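Local coordinates for Lmo0135 protein (Listeria monocytogenes EGD-e, PDB 5ISU) that is an ABC transporter substrate-binding protein, CtaP, of the family 5 extracellular solute-binding proteins, and probably takes part in peptide uptake, at residues L386-Y400 against L412-Y424. Sequence-based numbering, arbitrary orientation.
Sequences LDRKNADYSIALNGY and LYLSDAPYNYSNY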
loop_
_atom_site.group_PDB
_atom_site.type_symbol
_atom_site.label_atom_id
_atom_site.label_comp_id
_atom_site.label_asym_id
_atom_site.label_seq_id
_atom_site.Cartn_x
_atom_site.Cartn_y
_atom_site.Cartn_z
ATOM N N LEU A 386 1.111 17.980 4.247
ATOM C CA LEU A 386 1.916 17.818 3.037
ATOM C C LEU A 386 2.871 19.016 2.893
ATOM O O LEU A 386 3.754 19.015 2.033
ATOM C CB LEU A 386 1.013 17.662 1.809
ATOM C CG LEU A 386 1.546 16.770 0.690
ATOM C CD1 LEU A 386 1.641 15.317 1.178
ATOM C CD2 LEU A 386 0.641 16.860 -0.532
ATOM N N ASP A 387 2.702 20.016 3.764
ATOM C CA ASP A 387 3.535 21.226 3.773
ATOM C C ASP A 387 4.688 21.072 4.783
ATOM O O ASP A 387 4.492 21.217 5.991
ATOM C CB ASP A 387 2.657 22.444 4.124
ATOM C CG ASP A 387 3.410 23.766 4.075
ATOM O OD1 ASP A 387 4.550 23.817 3.546
ATOM O OD2 ASP A 387 2.838 24.770 4.563
ATOM N N ARG A 388 5.891 20.807 4.271
ATOM C CA ARG A 388 7.088 20.597 5.108
ATOM C C ARG A 388 7.523 21.769 6.008
ATOM O O ARG A 388 8.375 21.584 6.878
ATOM C CB ARG A 388 8.285 20.115 4.249
ATOM C CG ARG A 388 8.117 18.739 3.601
ATOM C CD ARG A 388 8.231 17.573 4.588
ATOM N NE ARG A 388 7.307 17.698 5.715
ATOM C CZ ARG A 388 6.013 17.377 5.691
ATOM N NH1 ARG A 388 5.273 17.566 6.776
ATOM N NH2 ARG A 388 5.442 16.883 4.596
ATOM N N LYS A 389 6.945 22.950 5.824
ATOM C CA LYS A 389 7.290 24.099 6.669
ATOM C C LYS A 389 6.273 24.318 7.788
ATOM O O LYS A 389 6.483 25.171 8.655
ATOM C CB LYS A 389 7.358 25.359 5.816
ATOM C CG LYS A 389 8.388 25.287 4.693
ATOM C CD LYS A 389 8.117 26.320 3.616
ATOM C CE LYS A 389 6.844 25.994 2.839
ATOM N NZ LYS A 389 6.617 26.958 1.733
ATOM N N ASN A 390 5.190 23.538 7.778
ATOM C CA ASN A 390 4.099 23.697 8.750
ATOM C C ASN A 390 4.456 23.222 10.159
ATOM O O ASN A 390 5.014 22.137 10.340
ATOM C CB ASN A 390 2.844 22.977 8.238
ATOM C CG ASN A 390 1.601 23.285 9.068
ATOM O OD1 ASN A 390 1.526 22.949 10.259
ATOM N ND2 ASN A 390 0.595 23.882 8.429
ATOM N N ALA A 391 4.113 24.057 11.143
ATOM C CA ALA A 391 4.346 23.782 12.568
ATOM C C ALA A 391 3.061 23.959 13.398
ATOM O O ALA A 391 3.126 24.231 14.602
ATOM C CB ALA A 391 5.446 24.686 13.104
ATOM N N ASP A 392 1.902 23.812 12.756
ATOM C CA ASP A 392 0.621 23.918 13.465
ATOM C C ASP A 392 0.363 22.680 14.304
ATOM O O ASP A 392 -0.107 22.778 15.433
ATOM C CB ASP A 392 -0.542 24.075 12.485
ATOM C CG ASP A 392 -0.457 25.341 11.666
ATOM O OD1 ASP A 392 0.354 26.247 11.988
ATOM O OD2 ASP A 392 -1.232 25.434 10.696
ATOM N N TYR A 393 0.686 21.518 13.743
ATOM C CA TYR A 393 0.446 20.245 14.417
ATOM C C TYR A 393 1.642 19.795 15.240
ATOM O O TYR A 393 2.778 19.880 14.799
ATOM C CB TYR A 393 0.054 19.145 13.401
ATOM C CG TYR A 393 1.135 18.717 12.389
ATOM C CD1 TYR A 393 1.331 19.428 11.201
ATOM C CD2 TYR A 393 1.909 17.574 12.597
ATOM C CE1 TYR A 393 2.288 19.043 10.272
ATOM C CE2 TYR A 393 2.861 17.173 11.667
ATOM C CZ TYR A 393 3.051 17.922 10.507
ATOM O OH TYR A 393 3.993 17.553 9.570
ATOM N N SER A 394 1.376 19.332 16.453
ATOM C CA SER A 394 2.426 18.786 17.295
ATOM C C SER A 394 2.525 17.316 16.909
ATOM O O SER A 394 3.611 16.759 16.757
ATOM C CB SER A 394 2.068 18.913 18.776
ATOM O OG SER A 394 1.581 20.210 19.070
ATOM N N ILE A 395 1.363 16.701 16.737
ATOM C CA ILE A 395 1.264 15.289 16.393
ATOM C C ILE A 395 0.228 15.109 15.297
ATOM O O ILE A 395 -0.796 15.809 15.278
ATOM C CB ILE A 395 0.820 14.459 17.622
ATOM C CG1 ILE A 395 1.816 14.641 18.774
ATOM C CG2 ILE A 395 0.669 12.980 17.259
ATOM C CD1 ILE A 395 1.378 14.000 20.072
ATOM N N ALA A 396 0.513 14.188 14.378
ATOM C CA ALA A 396 -0.398 13.837 13.304
ATOM C C ALA A 396 -0.510 12.304 13.209
ATOM O O ALA A 396 0.492 11.589 13.234
ATOM C CB ALA A 396 0.077 14.419 11.995
ATOM N N LEU A 397 -1.736 11.812 13.139
ATOM C CA LEU A 397 -1.978 10.386 12.999
ATOM C C LEU A 397 -1.963 10.069 11.524
ATOM O O LEU A 397 -2.582 10.774 10.731
ATOM C CB LEU A 397 -3.317 9.995 13.610
ATOM C CG LEU A 397 -3.421 10.358 15.082
ATOM C CD1 LEU A 397 -4.794 10.006 15.619
ATOM C CD2 LEU A 397 -2.320 9.667 15.885
ATOM N N ASN A 398 -1.259 9.008 11.150
ATOM C CA ASN A 398 -1.179 8.654 9.745
ATOM C C ASN A 398 -1.003 7.153 9.576
ATOM O O ASN A 398 -0.983 6.384 10.556
ATOM C CB ASN A 398 0.003 9.405 9.125
ATOM C CG ASN A 398 -0.271 9.877 7.707
ATOM O OD1 ASN A 398 -1.085 9.303 6.960
ATOM N ND2 ASN A 398 0.396 10.953 7.335
ATOM N N GLY A 399 -0.877 6.742 8.323
ATOM C CA GLY A 399 -0.665 5.341 8.009
ATOM C C GLY A 399 -0.099 5.162 6.635
ATOM O O GLY A 399 -0.173 6.063 5.826
ATOM N N TYR A 400 0.528 4.020 6.393
ATOM C CA TYR A 400 1.045 3.709 5.071
ATOM C C TYR A 400 1.157 2.231 4.767
ATOM O O TYR A 400 1.270 1.398 5.664
ATOM C CB TYR A 400 2.396 4.382 4.798
ATOM C CG TYR A 400 3.540 4.173 5.816
ATOM C CD1 TYR A 400 4.042 2.905 6.140
ATOM C CD2 TYR A 400 4.181 5.265 6.369
ATOM C CE1 TYR A 400 5.095 2.752 7.048
ATOM C CE2 TYR A 400 5.233 5.118 7.259
ATOM C CZ TYR A 400 5.694 3.872 7.586
ATOM O OH TYR A 400 6.748 3.796 8.463
ATOM N N LEU A 412 9.683 9.031 3.245
ATOM C CA LEU A 412 9.039 9.320 4.530
ATOM C C LEU A 412 10.062 9.660 5.611
ATOM O O LEU A 412 9.677 10.105 6.695
ATOM C CB LEU A 412 8.242 8.099 5.007
ATOM C CG LEU A 412 7.041 7.662 4.175
ATOM C CD1 LEU A 412 6.860 6.155 4.244
ATOM C CD2 LEU A 412 5.785 8.394 4.613
ATOM N N TYR A 413 11.347 9.421 5.349
ATOM C CA TYR A 413 12.386 9.671 6.389
ATOM C C TYR A 413 13.644 10.468 5.996
ATOM O O TYR A 413 14.433 10.828 6.886
ATOM C CB TYR A 413 12.772 8.335 7.042
ATOM C CG TYR A 413 11.575 7.681 7.662
ATOM C CD1 TYR A 413 11.056 8.170 8.845
ATOM C CD2 TYR A 413 10.922 6.625 7.043
ATOM C CE1 TYR A 413 9.931 7.623 9.426
ATOM C CE2 TYR A 413 9.782 6.056 7.615
ATOM C CZ TYR A 413 9.298 6.562 8.814
ATOM O OH TYR A 413 8.179 6.053 9.428
ATOM N N LEU A 414 13.852 10.731 4.701
ATOM C CA LEU A 414 15.017 11.557 4.278
ATOM C C LEU A 414 14.763 13.010 4.676
ATOM O O LEU A 414 13.614 13.453 4.704
ATOM C CB LEU A 414 15.279 11.472 2.762
ATOM C CG LEU A 414 15.789 10.145 2.178
ATOM C CD1 LEU A 414 15.700 10.152 0.655
ATOM C CD2 LEU A 414 17.215 9.855 2.629
ATOM N N SER A 415 15.827 13.747 4.973
ATOM C CA SER A 415 15.700 15.162 5.375
ATOM C C SER A 415 14.870 15.993 4.407
ATOM O O SER A 415 14.026 16.778 4.832
ATOM C CB SER A 415 17.080 15.822 5.515
ATOM O OG SER A 415 17.844 15.208 6.532
ATOM N N ASP A 416 15.105 15.781 3.110
ATOM C CA ASP A 416 14.445 16.517 2.024
ATOM C C ASP A 416 13.131 15.909 1.525
ATOM O O ASP A 416 12.482 16.488 0.651
ATOM C CB ASP A 416 15.383 16.556 0.802
ATOM C CG ASP A 416 16.784 17.013 1.144
ATOM O OD1 ASP A 416 17.027 17.440 2.299
ATOM O OD2 ASP A 416 17.652 16.937 0.248
ATOM N N ALA A 417 12.742 14.755 2.055
ATOM C CA ALA A 417 11.567 14.066 1.535
ATOM C C ALA A 417 10.242 14.805 1.763
ATOM O O ALA A 417 10.031 15.404 2.823
ATOM C CB ALA A 417 11.492 12.662 2.097
ATOM N N PRO A 418 9.343 14.756 0.759
ATOM C CA PRO A 418 8.056 15.436 0.865
ATOM C C PRO A 418 7.090 14.770 1.854
ATOM O O PRO A 418 6.194 15.444 2.355
ATOM C CB PRO A 418 7.505 15.380 -0.571
ATOM C CG PRO A 418 8.130 14.173 -1.164
ATOM C CD PRO A 418 9.491 14.052 -0.531
ATOM N N TYR A 419 7.272 13.479 2.152
ATOM C CA TYR A 419 6.374 12.811 3.105
ATOM C C TYR A 419 7.025 12.594 4.488
ATOM O O TYR A 419 6.581 11.754 5.249
ATOM C CB TYR A 419 5.811 11.509 2.507
ATOM C CG TYR A 419 5.298 11.671 1.084
ATOM C CD1 TYR A 419 4.146 12.419 0.811
ATOM C CD2 TYR A 419 5.950 11.059 0.010
ATOM C CE1 TYR A 419 3.680 12.571 -0.492
ATOM C CE2 TYR A 419 5.486 11.201 -1.297
ATOM C CZ TYR A 419 4.352 11.956 -1.544
ATOM O OH TYR A 419 3.879 12.099 -2.834
ATOM N N ASN A 420 8.060 13.377 4.807
ATOM C CA ASN A 420 8.741 13.311 6.115
ATOM C C ASN A 420 7.896 14.158 7.077
ATOM O O ASN A 420 8.233 15.312 7.382
ATOM C CB ASN A 420 10.172 13.864 5.972
ATOM C CG ASN A 420 11.014 13.766 7.253
ATOM O OD1 ASN A 420 10.509 13.623 8.370
ATOM N ND2 ASN A 420 12.331 13.877 7.078
ATOM N N TYR A 421 6.803 13.569 7.552
ATOM C CA TYR A 421 5.833 14.269 8.435
ATOM C C TYR A 421 6.407 14.769 9.764
ATOM O O TYR A 421 5.961 15.795 10.302
ATOM C CB TYR A 421 4.585 13.390 8.677
ATOM C CG TYR A 421 3.852 13.027 7.378
ATOM C CD1 TYR A 421 3.319 14.025 6.562
ATOM C CD2 TYR A 421 3.680 11.699 6.980
ATOM C CE1 TYR A 421 2.656 13.722 5.382
ATOM C CE2 TYR A 421 3.012 11.387 5.800
ATOM C CZ TYR A 421 2.500 12.407 5.007
ATOM O OH TYR A 421 1.837 12.133 3.841
ATOM N N SER A 422 7.409 14.057 10.266
ATOM C CA SER A 422 8.057 14.408 11.513
ATOM C C SER A 422 9.086 15.551 11.336
ATOM O O SER A 422 9.499 16.151 12.320
ATOM C CB SER A 422 8.737 13.170 12.101
ATOM O OG SER A 422 7.816 12.096 12.290
ATOM N N ASN A 423 9.480 15.839 10.091
ATOM C CA ASN A 423 10.475 16.885 9.768
ATOM C C ASN A 423 11.825 16.620 10.474
ATOM O O ASN A 423 12.532 17.552 10.883
ATOM C CB ASN A 423 9.936 18.290 10.087
ATOM C CG ASN A 423 8.683 18.626 9.303
ATOM O OD1 ASN A 423 8.709 18.689 8.085
ATOM N ND2 ASN A 423 7.580 18.878 10.011
ATOM N N TYR A 424 12.164 15.332 10.564
ATOM C CA TYR A 424 13.395 14.836 11.190
ATOM C C TYR A 424 14.582 14.951 10.233
ATOM O O TYR A 424 14.577 14.368 9.151
ATOM C CB TYR A 424 13.156 13.381 11.596
ATOM C CG TYR A 424 14.325 12.594 12.145
ATOM C CD1 TYR A 424 14.841 12.856 13.413
ATOM C CD2 TYR A 424 14.848 11.516 11.439
ATOM C CE1 TYR A 424 15.876 12.096 13.932
ATOM C CE2 TYR A 424 15.884 10.759 11.952
ATOM C CZ TYR A 424 16.390 11.048 13.195
ATOM O OH TYR A 424 17.421 10.291 13.701
HETATM O O HOH W 1 5.451 17.347 0.670
#
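Arg-388 reaches from a type I turn (Asp-387 to Asn-390) to Asn-423 and Pro-418 in the irregular loop 412-424, built on three consecutive type I turns from Leu-414 to Asn-423, in a periplasmic-binding-protein fold of the family 5 solute-binding type. Strand 395-400 runs between strands 248-263 and 341-347, and the loop leads to helix 427-438. Arg-388 NE donates almost straight (169°) to Asn-423 OD1 at 2.9 Å, with the acceptor in the guanidinium plane. NH2 gives a more bent bond to Pro-418 O, 2.8 Å away, approaching from above that carbonyl's plane. The chain, bent at chi2 and chi3, lays one guanidinium face against Asn-420 O and Tyr-421 CA. Just before strand 395-400, Tyr-393 OH donates in the carbonyl plane, on a lone pair of Tyr-421 O, at 2.7 Å. The Tyr-421 ring carries Asn-398 ND2 over one face, 3.1 Å from CE2, the amide and ring planes being 38° apart; Tyr-419 O lies over the opposite face. Farther along, Leu-412 CD1 packs on Tyr-400 CD2, and Tyr-413 OH donates to Tyr-400 OH, each hydroxyl at the edge of the other's ring; Tyr-400 OH in turn donates to Phe-305 O. At the exposed margin, a water donates to both Leu-386 O and Pro-418 O, while Leu-386 CD1 sits at the Tyr-419 ring edge. Arg-388 NH2 also donates to Thr-385 O; in the second shell Asn-264 OD1 receives Asn-423 ND2, which helps turn OD1 to the arginine. Within the loop, Asn-420 ND2 bonds Leu-414 O at 2.7 Å, on the face of that carbonyl opposite Ala-417 N.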